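Local coordinates for protein Obg-like ATPase 1 (PDB 1NI3) that hydrolyses ATP and, with lower efficiency, GTP, using magnesium as cofactor, and negatively regulates the G2/M transition of the cell cycle, at residues A[186-189]-A[190-194]; A[247-250]-A[251-255]; A[263-267]-A[268-272]. All coordinates share one frame; numbering follows the deposited sequence.

Contact 1: A[186-189]-A[190-194]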
ATOM      1  N   GLN A 186       0.865 -20.977 -21.586  1.00 74.64           N
ATOM      2  CA  GLN A 186       0.038 -20.333 -22.594  1.00 72.04           C
ATOM      3  C   GLN A 186      -1.436 -20.566 -22.281  1.00 69.31           C
ATOM      4  O   GLN A 186      -2.266 -19.685 -22.485  1.00 71.29           O
ATOM      5  CB  GLN A 186       0.388 -20.887 -23.983  1.00 72.51           C
ATOM      6  CG  GLN A 186      -0.316 -20.187 -25.138  1.00 73.73           C
ATOM      7  CD  GLN A 186       0.464 -20.272 -26.444  1.00 73.92           C
ATOM      8  OE1 GLN A 186      -0.008 -19.829 -27.490  1.00 74.93           O
ATOM      9  NE2 GLN A 186       1.673 -20.821 -26.382  1.00 72.87           N
ATOM     10  N   ALA A 187      -1.759 -21.750 -21.775  1.00 64.57           N
ATOM     11  CA  ALA A 187      -3.142 -22.057 -21.442  1.00 62.00           C
ATOM     12  C   ALA A 187      -3.604 -21.141 -20.303  1.00 62.27           C
ATOM     13  O   ALA A 187      -4.767 -20.721 -20.261  1.00 61.69           O
ATOM     14  CB  ALA A 187      -3.271 -23.506 -21.025  1.00 62.26           C
ATOM     15  N   ILE A 188      -2.682 -20.835 -19.391  1.00 58.97           N
ATOM     16  CA  ILE A 188      -2.959 -19.980 -18.247  1.00 54.80           C
ATOM     17  C   ILE A 188      -3.046 -18.524 -18.687  1.00 54.03           C
ATOM     18  O   ILE A 188      -3.999 -17.822 -18.343  1.00 50.16           O
ATOM     19  CB  ILE A 188      -1.861 -20.137 -17.192  1.00 53.86           C
ATOM     20  CG1 ILE A 188      -1.861 -21.581 -16.697  1.00 54.47           C
ATOM     21  CG2 ILE A 188      -2.070 -19.144 -16.052  1.00 51.41           C
ATOM     22  CD1 ILE A 188      -0.764 -21.914 -15.722  1.00 57.80           C
ATOM     23  N   ILE A 189      -2.053 -18.064 -19.444  1.00 53.77           N
ATOM     24  CA  ILE A 189      -2.089 -16.695 -19.918  1.00 55.47           C
ATOM     25  C   ILE A 189      -3.422 -16.497 -20.625  1.00 57.58           C
ATOM     26  O   ILE A 189      -4.011 -15.415 -20.584  1.00 57.85           O
ATOM     27  CB  ILE A 189      -0.941 -16.399 -20.907  1.00 54.79           C
ATOM     28  CG1 ILE A 189       0.275 -15.872 -20.151  1.00 52.53           C
ATOM     29  CG2 ILE A 189      -1.402 -15.376 -21.954  1.00 52.77           C
ATOM     30  CD1 ILE A 189       0.819 -16.814 -19.141  1.00 54.82           C
ATOM     31  N   GLU A 190      -3.887 -17.558 -21.275  1.00 59.15           N
ATOM     32  CA  GLU A 190      -5.147 -17.532 -21.997  1.00 60.84           C
ATOM     33  C   GLU A 190      -6.281 -17.176 -21.038  1.00 59.15           C
ATOM     34  O   GLU A 190      -7.111 -16.317 -21.339  1.00 58.69           O
ATOM     35  CB  GLU A 190      -5.410 -18.902 -22.618  1.00 66.87           C
ATOM     36  CG  GLU A 190      -6.267 -18.878 -23.878  1.00 75.86           C
ATOM     37  CD  GLU A 190      -5.587 -18.147 -25.017  1.00 81.38           C
ATOM     38  OE1 GLU A 190      -5.903 -16.953 -25.236  1.00 84.53           O
ATOM     39  OE2 GLU A 190      -4.730 -18.766 -25.689  1.00 83.83           O
ATOM     40  N   LYS A 191      -6.313 -17.846 -19.889  1.00 58.06           N
ATOM     41  CA  LYS A 191      -7.333 -17.590 -18.875  1.00 55.31           C
ATOM     42  C   LYS A 191      -7.209 -16.160 -18.363  1.00 53.01           C
ATOM     43  O   LYS A 191      -8.211 -15.488 -18.146  1.00 51.00           O
ATOM     44  CB  LYS A 191      -7.180 -18.561 -17.697  1.00 57.54           C
ATOM     45  CG  LYS A 191      -7.638 -19.989 -17.962  1.00 59.10           C
ATOM     46  CD  LYS A 191      -7.398 -20.886 -16.735  1.00 60.88           C
ATOM     47  CE  LYS A 191      -8.086 -20.352 -15.481  1.00 59.96           C
ATOM     48  NZ  LYS A 191      -7.680 -21.109 -14.263  1.00 58.27           N
ATOM     49  N   VAL A 192      -5.971 -15.710 -18.157  1.00 50.87           N
ATOM     50  CA  VAL A 192      -5.712 -14.350 -17.678  1.00 48.06           C
ATOM     51  C   VAL A 192      -6.387 -13.367 -18.633  1.00 50.16           C
ATOM     52  O   VAL A 192      -7.003 -12.391 -18.197  1.00 51.21           O
ATOM     53  CB  VAL A 192      -4.212 -14.042 -17.649  1.00 44.30           C
ATOM     54  CG1 VAL A 192      -3.990 -12.590 -17.304  1.00 40.99           C
ATOM     55  CG2 VAL A 192      -3.534 -14.939 -16.635  1.00 43.48           C
ATOM     56  N   TYR A 193      -6.258 -13.627 -19.934  1.00 50.52           N
ATOM     57  CA  TYR A 193      -6.857 -12.778 -20.948  1.00 52.01           C
ATOM     58  C   TYR A 193      -8.362 -12.938 -20.830  1.00 54.23           C
ATOM     59  O   TYR A 193      -9.095 -11.963 -20.659  1.00 56.60           O
ATOM     60  CB  TYR A 193      -6.406 -13.215 -22.334  1.00 53.29           C
ATOM     61  CG  TYR A 193      -6.799 -12.236 -23.413  1.00 57.55           C
ATOM     62  CD1 TYR A 193      -6.015 -11.115 -23.687  1.00 57.14           C
ATOM     63  CD2 TYR A 193      -7.968 -12.417 -24.144  1.00 59.34           C
ATOM     64  CE1 TYR A 193      -6.386 -10.199 -24.672  1.00 58.23           C
ATOM     65  CE2 TYR A 193      -8.355 -11.515 -25.126  1.00 59.68           C
ATOM     66  CZ  TYR A 193      -7.562 -10.407 -25.386  1.00 59.63           C
ATOM     67  OH  TYR A 193      -7.949  -9.522 -26.364  1.00 59.64           O
ATOM     68  N   GLN A 194      -8.811 -14.184 -20.933  1.00 56.33           N
ATOM     69  CA  GLN A 194     -10.223 -14.532 -20.804  1.00 59.54           C
ATOM     70  C   GLN A 194     -10.858 -13.686 -19.702  1.00 58.91           C
ATOM     71  O   GLN A 194     -11.885 -13.051 -19.914  1.00 58.97           O
ATOM     72  CB  GLN A 194     -10.344 -16.012 -20.428  1.00 66.99           C
ATOM     73  CG  GLN A 194     -10.702 -16.958 -21.567  1.00 75.15           C
ATOM     74  CD  GLN A 194     -12.205 -17.103 -21.735  1.00 80.76           C
ATOM     75  OE1 GLN A 194     -12.900 -17.568 -20.825  1.00 82.95           O
ATOM     76  NE2 GLN A 194     -12.716 -16.706 -22.896  1.00 83.83           N
TER
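Helix 179-199 packs beside helix 140-168 as the second arm of a helical hairpin, consistent with the coiled-coil arm of the YchF subfamily, and the pairing of Ile188 with Val192 is one turn of it. The backbone repeats the i to i+4 pattern of an alpha helix. Val192 N gives a fairly straight bond to Ile188 O, 2.9 Å with an N-H...O angle of 163°. Tyr193 N reaches Ile189 O at the same 2.9 Å, whereas Lys191 N and Ala187 O stand at a longer 3.3 Å. Of the two branches of Val192, CG1 is anti to the backbone N (chi1 174°), which leaves CG2 beside that N and facing the preceding turn. CG2 sits 3.4 Å from Ile188 O and meets Ile188 CG2, branch end to branch end, at 4.5 Å. Around the axis from this apolar strip, Lys191 runs outward with its CG 3.8 Å from Ala187 O and its chain bent further along; NZ ends in a salt bridge with Glu212. Ile188 and Val192 rest on helix 210-217 through Ile215 and Ile216, while Ile189 touches Leu163 of the partner arm as well as Ile215. Gln186 NE2 binds Thr170 OG1, another tie toward the hairpin turn. The chemistry thus gives the helix an apolar face in Ile188, Ile189 and Val192, which pack against the neighbouring helices through apolar contact, while the ends of Gln186 and Lys191 find polar partners and the peptide groups satisfy one another within the turn.

Contact 2: A[247-250]-A[251-255]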
ATOM      1  N   PRO A 247     -23.175   7.104  -0.676  1.00 62.09           N
ATOM      2  CA  PRO A 247     -23.944   5.861  -0.811  1.00 60.93           C
ATOM      3  C   PRO A 247     -23.806   5.225  -2.187  1.00 60.50           C
ATOM      4  O   PRO A 247     -23.570   4.028  -2.309  1.00 60.73           O
ATOM      5  CB  PRO A 247     -25.371   6.304  -0.499  1.00 59.99           C
ATOM      6  CG  PRO A 247     -25.397   7.717  -1.011  1.00 62.98           C
ATOM      7  CD  PRO A 247     -24.075   8.258  -0.497  1.00 63.03           C
ATOM      8  N   LYS A 248     -23.941   6.042  -3.223  1.00 62.22           N
ATOM      9  CA  LYS A 248     -23.842   5.567  -4.590  1.00 63.46           C
ATOM     10  C   LYS A 248     -22.484   4.917  -4.820  1.00 63.40           C
ATOM     11  O   LYS A 248     -22.403   3.744  -5.177  1.00 61.74           O
ATOM     12  CB  LYS A 248     -24.050   6.740  -5.550  1.00 68.01           C
ATOM     13  CG  LYS A 248     -25.131   7.724  -5.068  1.00 73.37           C
ATOM     14  CD  LYS A 248     -25.698   8.590  -6.202  1.00 77.25           C
ATOM     15  CE  LYS A 248     -26.511   7.754  -7.192  1.00 77.85           C
ATOM     16  NZ  LYS A 248     -27.021   8.545  -8.350  1.00 76.64           N
ATOM     17  N   ILE A 249     -21.424   5.689  -4.598  1.00 65.97           N
ATOM     18  CA  ILE A 249     -20.046   5.217  -4.761  1.00 67.44           C
ATOM     19  C   ILE A 249     -19.823   3.872  -4.067  1.00 68.79           C
ATOM     20  O   ILE A 249     -19.216   2.953  -4.626  1.00 68.39           O
ATOM     21  CB  ILE A 249     -19.031   6.229  -4.175  1.00 65.58           C
ATOM     22  CG1 ILE A 249     -19.018   7.508  -5.014  1.00 61.11           C
ATOM     23  CG2 ILE A 249     -17.641   5.609  -4.116  1.00 63.72           C
ATOM     24  CD1 ILE A 249     -18.122   8.572  -4.462  1.00 57.83           C
ATOM     25  N   LYS A 250     -20.316   3.774  -2.838  1.00 70.01           N
ATOM     26  CA  LYS A 250     -20.178   2.555  -2.055  1.00 72.06           C
ATOM     27  C   LYS A 250     -20.661   1.333  -2.830  1.00 71.07           C
ATOM     28  O   LYS A 250     -19.890   0.413  -3.107  1.00 67.65           O
ATOM     29  CB  LYS A 250     -20.949   2.691  -0.734  1.00 73.22           C
ATOM     30  CG  LYS A 250     -20.762   1.512   0.209  1.00 75.78           C
ATOM     31  CD  LYS A 250     -21.277   1.808   1.611  1.00 77.20           C
ATOM     32  CE  LYS A 250     -21.248   0.551   2.478  1.00 77.88           C
ATOM     33  NZ  LYS A 250     -19.890  -0.070   2.519  1.00 79.50           N
ATOM     34  N   LYS A 251     -21.936   1.343  -3.201  1.00 73.09           N
ATOM     35  CA  LYS A 251     -22.523   0.225  -3.935  1.00 74.84           C
ATOM     36  C   LYS A 251     -21.756  -0.128  -5.197  1.00 72.27           C
ATOM     37  O   LYS A 251     -21.450  -1.293  -5.443  1.00 71.08           O
ATOM     38  CB  LYS A 251     -23.989   0.511  -4.291  1.00 78.02           C
ATOM     39  CG  LYS A 251     -24.773  -0.767  -4.551  1.00 82.92           C
ATOM     40  CD  LYS A 251     -26.277  -0.574  -4.468  1.00 85.38           C
ATOM     41  CE  LYS A 251     -26.971  -1.925  -4.334  1.00 86.75           C
ATOM     42  NZ  LYS A 251     -28.440  -1.816  -4.104  1.00 87.55           N
ATOM     43  N   TRP A 252     -21.451   0.882  -5.996  1.00 71.09           N
ATOM     44  CA  TRP A 252     -20.706   0.663  -7.219  1.00 70.92           C
ATOM     45  C   TRP A 252     -19.521  -0.223  -6.931  1.00 71.37           C
ATOM     46  O   TRP A 252     -19.257  -1.184  -7.656  1.00 72.36           O
ATOM     47  CB  TRP A 252     -20.172   1.970  -7.773  1.00 71.11           C
ATOM     48  CG  TRP A 252     -19.542   1.799  -9.106  1.00 71.28           C
ATOM     49  CD1 TRP A 252     -20.146   1.975 -10.309  1.00 73.52           C
ATOM     50  CD2 TRP A 252     -18.189   1.401  -9.391  1.00 69.91           C
ATOM     51  NE1 TRP A 252     -19.262   1.718 -11.333  1.00 73.55           N
ATOM     52  CE2 TRP A 252     -18.052   1.364 -10.796  1.00 70.54           C
ATOM     53  CE3 TRP A 252     -17.079   1.073  -8.597  1.00 68.58           C
ATOM     54  CZ2 TRP A 252     -16.857   1.015 -11.428  1.00 69.05           C
ATOM     55  CZ3 TRP A 252     -15.887   0.725  -9.229  1.00 68.09           C
ATOM     56  CH2 TRP A 252     -15.789   0.700 -10.629  1.00 67.32           C
ATOM     57  N   ILE A 253     -18.793   0.121  -5.874  1.00 71.53           N
ATOM     58  CA  ILE A 253     -17.611  -0.645  -5.500  1.00 71.38           C
ATOM     59  C   ILE A 253     -17.933  -2.118  -5.311  1.00 72.16           C
ATOM     60  O   ILE A 253     -17.218  -2.986  -5.813  1.00 72.90           O
ATOM     61  CB  ILE A 253     -16.984  -0.116  -4.200  1.00 69.33           C
ATOM     62  CG1 ILE A 253     -16.211   1.183  -4.482  1.00 66.68           C
ATOM     63  CG2 ILE A 253     -16.067  -1.173  -3.602  1.00 69.60           C
ATOM     64  CD1 ILE A 253     -15.506   1.765  -3.279  1.00 59.60           C
ATOM     65  N   ASP A 254     -19.017  -2.382  -4.588  1.00 72.12           N
ATOM     66  CA  ASP A 254     -19.468  -3.742  -4.306  1.00 72.40           C
ATOM     67  C   ASP A 254     -19.872  -4.493  -5.569  1.00 73.71           C
ATOM     68  O   ASP A 254     -19.972  -5.717  -5.568  1.00 74.84           O
ATOM     69  CB  ASP A 254     -20.660  -3.706  -3.347  1.00 71.24           C
ATOM     70  CG  ASP A 254     -20.339  -3.005  -2.046  1.00 70.87           C
ATOM     71  OD1 ASP A 254     -19.460  -3.495  -1.303  1.00 70.36           O
ATOM     72  OD2 ASP A 254     -20.965  -1.962  -1.765  1.00 69.40           O
ATOM     73  N   GLU A 255     -20.102  -3.761  -6.649  1.00 73.92           N
ATOM     74  CA  GLU A 255     -20.510  -4.393  -7.888  1.00 74.62           C
ATOM     75  C   GLU A 255     -19.503  -4.198  -9.012  1.00 74.02           C
ATOM     76  O   GLU A 255     -19.875  -4.238 -10.183  1.00 76.67           O
ATOM     77  CB  GLU A 255     -21.875  -3.841  -8.310  1.00 78.37           C
ATOM     78  CG  GLU A 255     -23.023  -4.174  -7.363  1.00 79.50           C
ATOM     79  CD  GLU A 255     -24.253  -3.309  -7.602  1.00 82.23           C
ATOM     80  OE1 GLU A 255     -24.661  -3.154  -8.774  1.00 84.44           O
ATOM     81  OE2 GLU A 255     -24.821  -2.790  -6.613  1.00 80.36           O
TER
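Asp254 holds CG beside its own backbone N (chi1 -58°), which swings the carboxylate back over the preceding turn toward Lys250, whose CG points anti to its N (chi1 -175°). There OD2 comes nearest to Lys250 O, acceptor facing acceptor, and no bond forms between them. The two side chains cross obliquely: Asp254 OD2 lies 4.0 Å from Lys250 CG, but its distance to Lys250 NZ is 4.8 Å, so the opposite charges probably attract without joining in a salt bridge. In the backbone, Asp254 N donates to Lys250 O at 3.3 Å. The bond from Trp252 N to Lys248 O is shorter, 3.1 Å, and almost straight at 178°. On the inward face Ile253 CD1 meets Ile249 CG2 at 4.5 Å; Ile253 lies on Tyr229 and Ile249 on Val231, both of strand 227-232, while Trp252 turns to Leu144 and Val148 of helix 140-168. Glu255 then leaves helical geometry, its N bonding to Trp252 O at 2.9 Å as the helix ends. Exposed lysines and acids on one face and buried isoleucines on the other make this an amphipathic helix covering a sheet, here within the beta-alpha-beta crossover that links parallel strands 227-232 and 262-265 of the P-loop NTPase fold.

Contact 3: A[263-267]-A[268-272]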
ATOM      1  N   ILE A 263     -12.382   4.497   2.095  1.00 43.91           N
ATOM      2  CA  ILE A 263     -12.139   5.461   3.167  1.00 43.66           C
ATOM      3  C   ILE A 263     -12.671   6.872   2.883  1.00 46.53           C
ATOM      4  O   ILE A 263     -12.011   7.647   2.193  1.00 48.43           O
ATOM      5  CB  ILE A 263     -10.615   5.585   3.443  1.00 41.55           C
ATOM      6  CG1 ILE A 263     -10.046   4.229   3.870  1.00 43.06           C
ATOM      7  CG2 ILE A 263     -10.364   6.645   4.496  1.00 37.20           C
ATOM      8  CD1 ILE A 263      -8.567   4.274   4.270  1.00 41.10           C
ATOM      9  N   PRO A 264     -13.850   7.232   3.425  1.00 47.85           N
ATOM     10  CA  PRO A 264     -14.389   8.574   3.183  1.00 46.59           C
ATOM     11  C   PRO A 264     -13.499   9.557   3.919  1.00 47.68           C
ATOM     12  O   PRO A 264     -13.232   9.390   5.108  1.00 50.64           O
ATOM     13  CB  PRO A 264     -15.776   8.488   3.779  1.00 46.28           C
ATOM     14  CG  PRO A 264     -15.558   7.599   4.953  1.00 48.65           C
ATOM     15  CD  PRO A 264     -14.719   6.485   4.353  1.00 47.98           C
HETATM   16  N   MSE A 265     -13.059  10.589   3.214  1.00 49.21           N
HETATM   17  CA  MSE A 265     -12.156  11.580   3.789  1.00 47.73           C
HETATM   18  C   MSE A 265     -12.459  12.986   3.285  1.00 47.00           C
HETATM   19  O   MSE A 265     -13.430  13.213   2.579  1.00 47.38           O
HETATM   20  CB  MSE A 265     -10.752  11.248   3.354  1.00 50.91           C
HETATM   21  CG  MSE A 265     -10.554  11.514   1.879  1.00 57.59           C
HETATM   22 SE   MSE A 265      -8.661  11.627   1.531  1.00 70.18          SE
HETATM   23  CE  MSE A 265      -8.333  13.174   2.681  1.00 68.53           C
ATOM     24  N   SER A 266     -11.577  13.913   3.631  1.00 45.57           N
ATOM     25  CA  SER A 266     -11.696  15.296   3.212  1.00 43.48           C
ATOM     26  C   SER A 266     -10.318  15.964   3.166  1.00 40.70           C
ATOM     27  O   SER A 266      -9.836  16.486   4.171  1.00 41.79           O
ATOM     28  CB  SER A 266     -12.615  16.059   4.167  1.00 45.32           C
ATOM     29  OG  SER A 266     -12.490  17.471   3.966  1.00 45.63           O
ATOM     30  N   VAL A 267      -9.687  15.917   1.997  1.00 37.61           N
ATOM     31  CA  VAL A 267      -8.367  16.505   1.792  1.00 36.69           C
ATOM     32  C   VAL A 267      -8.304  17.930   2.327  1.00 37.93           C
ATOM     33  O   VAL A 267      -7.252  18.398   2.799  1.00 34.97           O
ATOM     34  CB  VAL A 267      -8.019  16.560   0.306  1.00 37.45           C
ATOM     35  CG1 VAL A 267      -6.678  17.264   0.099  1.00 38.82           C
ATOM     36  CG2 VAL A 267      -7.983  15.152  -0.264  1.00 35.42           C
ATOM     37  N   ALA A 268      -9.441  18.614   2.246  1.00 37.74           N
ATOM     38  CA  ALA A 268      -9.577  19.987   2.709  1.00 36.15           C
ATOM     39  C   ALA A 268      -9.354  20.040   4.198  1.00 36.79           C
ATOM     40  O   ALA A 268      -8.621  20.890   4.701  1.00 36.71           O
ATOM     41  CB  ALA A 268     -10.984  20.482   2.382  1.00 38.15           C
ATOM     42  N   PHE A 269     -10.003  19.109   4.890  1.00 37.45           N
ATOM     43  CA  PHE A 269      -9.921  19.020   6.341  1.00 36.52           C
ATOM     44  C   PHE A 269      -8.556  18.545   6.785  1.00 37.22           C
ATOM     45  O   PHE A 269      -7.971  19.113   7.714  1.00 36.84           O
ATOM     46  CB  PHE A 269     -10.946  18.029   6.892  1.00 37.91           C
ATOM     47  CG  PHE A 269     -10.861  17.859   8.381  1.00 38.82           C
ATOM     48  CD1 PHE A 269     -11.146  18.923   9.221  1.00 40.77           C
ATOM     49  CD2 PHE A 269     -10.449  16.660   8.948  1.00 39.31           C
ATOM     50  CE1 PHE A 269     -10.981  18.809  10.603  1.00 41.09           C
ATOM     51  CE2 PHE A 269     -10.282  16.538  10.332  1.00 39.85           C
ATOM     52  CZ  PHE A 269     -10.559  17.609  11.159  1.00 40.26           C
ATOM     53  N   GLU A 270      -8.062  17.483   6.149  1.00 36.21           N
ATOM     54  CA  GLU A 270      -6.758  16.955   6.512  1.00 39.06           C
ATOM     55  C   GLU A 270      -5.780  18.112   6.434  1.00 41.74           C
ATOM     56  O   GLU A 270      -5.054  18.392   7.390  1.00 43.43           O
ATOM     57  CB  GLU A 270      -6.339  15.830   5.565  1.00 38.27           C
ATOM     58  CG  GLU A 270      -7.127  14.527   5.696  1.00 39.32           C
ATOM     59  CD  GLU A 270      -7.054  13.916   7.087  1.00 40.31           C
ATOM     60  OE1 GLU A 270      -5.954  13.891   7.687  1.00 40.12           O
ATOM     61  OE2 GLU A 270      -8.102  13.439   7.570  1.00 39.36           O
ATOM     62  N   GLU A 271      -5.789  18.795   5.293  1.00 42.74           N
ATOM     63  CA  GLU A 271      -4.909  19.932   5.089  1.00 42.45           C
ATOM     64  C   GLU A 271      -4.967  20.898   6.262  1.00 38.51           C
ATOM     65  O   GLU A 271      -3.952  21.188   6.895  1.00 34.67           O
ATOM     66  CB  GLU A 271      -5.272  20.665   3.788  1.00 47.23           C
ATOM     67  CG  GLU A 271      -4.493  21.955   3.562  1.00 54.15           C
ATOM     68  CD  GLU A 271      -2.996  21.742   3.535  1.00 61.96           C
ATOM     69  OE1 GLU A 271      -2.513  21.038   2.619  1.00 67.05           O
ATOM     70  OE2 GLU A 271      -2.297  22.264   4.437  1.00 67.38           O
ATOM     71  N   ARG A 272      -6.167  21.381   6.566  1.00 36.58           N
ATOM     72  CA  ARG A 272      -6.328  22.340   7.662  1.00 38.91           C
ATOM     73  C   ARG A 272      -5.785  21.830   8.988  1.00 39.29           C
ATOM     74  O   ARG A 272      -5.287  22.605   9.795  1.00 41.43           O
ATOM     75  CB  ARG A 272      -7.803  22.768   7.853  1.00 34.32           C
ATOM     76  CG  ARG A 272      -7.923  23.995   8.760  1.00 32.59           C
ATOM     77  CD  ARG A 272      -9.327  24.621   8.821  1.00 33.88           C
ATOM     78  NE  ARG A 272     -10.107  24.154   9.963  1.00 31.61           N
ATOM     79  CZ  ARG A 272     -10.743  22.995   9.996  1.00 32.60           C
ATOM     80  NH1 ARG A 272     -10.688  22.206   8.942  1.00 34.48           N
ATOM     81  NH2 ARG A 272     -11.415  22.621  11.078  1.00 29.83           N
TER
HETATM   82  O   HOH W   1     -10.575  13.780   5.963  1.00 36.08           O
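Ser266 caps the helix that begins at Val267, receiving Phe269 N on its OG at 3.1 Å, and so marks the N-cap where strand 262-265 of the P-loop domain gives way to helix 267-273; OG also makes a weak hydrogen bond with Met233 O. This turn sits where the G5 loop of G proteins is expected, next to the predicted ATP-binding residues Thr35 and Met233. Its inner side is close-fitting. The side-chain oxygen stands anti to the serine's own N (chi1 166°), leaving it over the first turn and 3.4 Å from Phe269 CB. The carbonyl of the same serine faces the helix too: Glu270 N meets Ser266 O at 2.8 Å with an N-H...O angle of 168°. One residue on, Glu271 N bonds to Val267 O at 2.9 Å. Met265, modelled as selenomethionine and bent near its end, brings CE to 3.5 Å from Glu270 CG, the two side chains crossing at about a right angle. Val267 leans on Thr35 and Phe36 of helix 33-42, and its N is fixed by Asn232 OD1. By contrast, the outer side is thin: exposed Ala268 offers little more than its methyl, 3.7 Å from Ser266 OG. Back on the buried side, the carboxylate of Glu270 is well supplied with donors, Ser292 OG at OE1 and Met293 N at OE2, which would favour its charged form. A water, whose bond from Ser266 N is weak and doubtful, donates to Glu270 OE2 at 3.0 Å.

From the N terminus the three contacts come in series, none nested in or crossing another, and each closes only a local turn. Contact 1 lies on the hairpin arm, on the opposite side of the chain's centre from contact 3, their centres about 41 Å apart. The chain then returns through helix 210-217 and strand 227-232 to contact 2, on a helix over the sheet, whose centre is about 29 Å from that of contact 1. A short loop and strand 262-265 lead on to contact 3, with nearest atoms about 7 Å from contact 2. Helix 140-168 connects arm and domain, touching residues of both contacts 1 and 2, while strand 227-232 serves contacts 2 and 3.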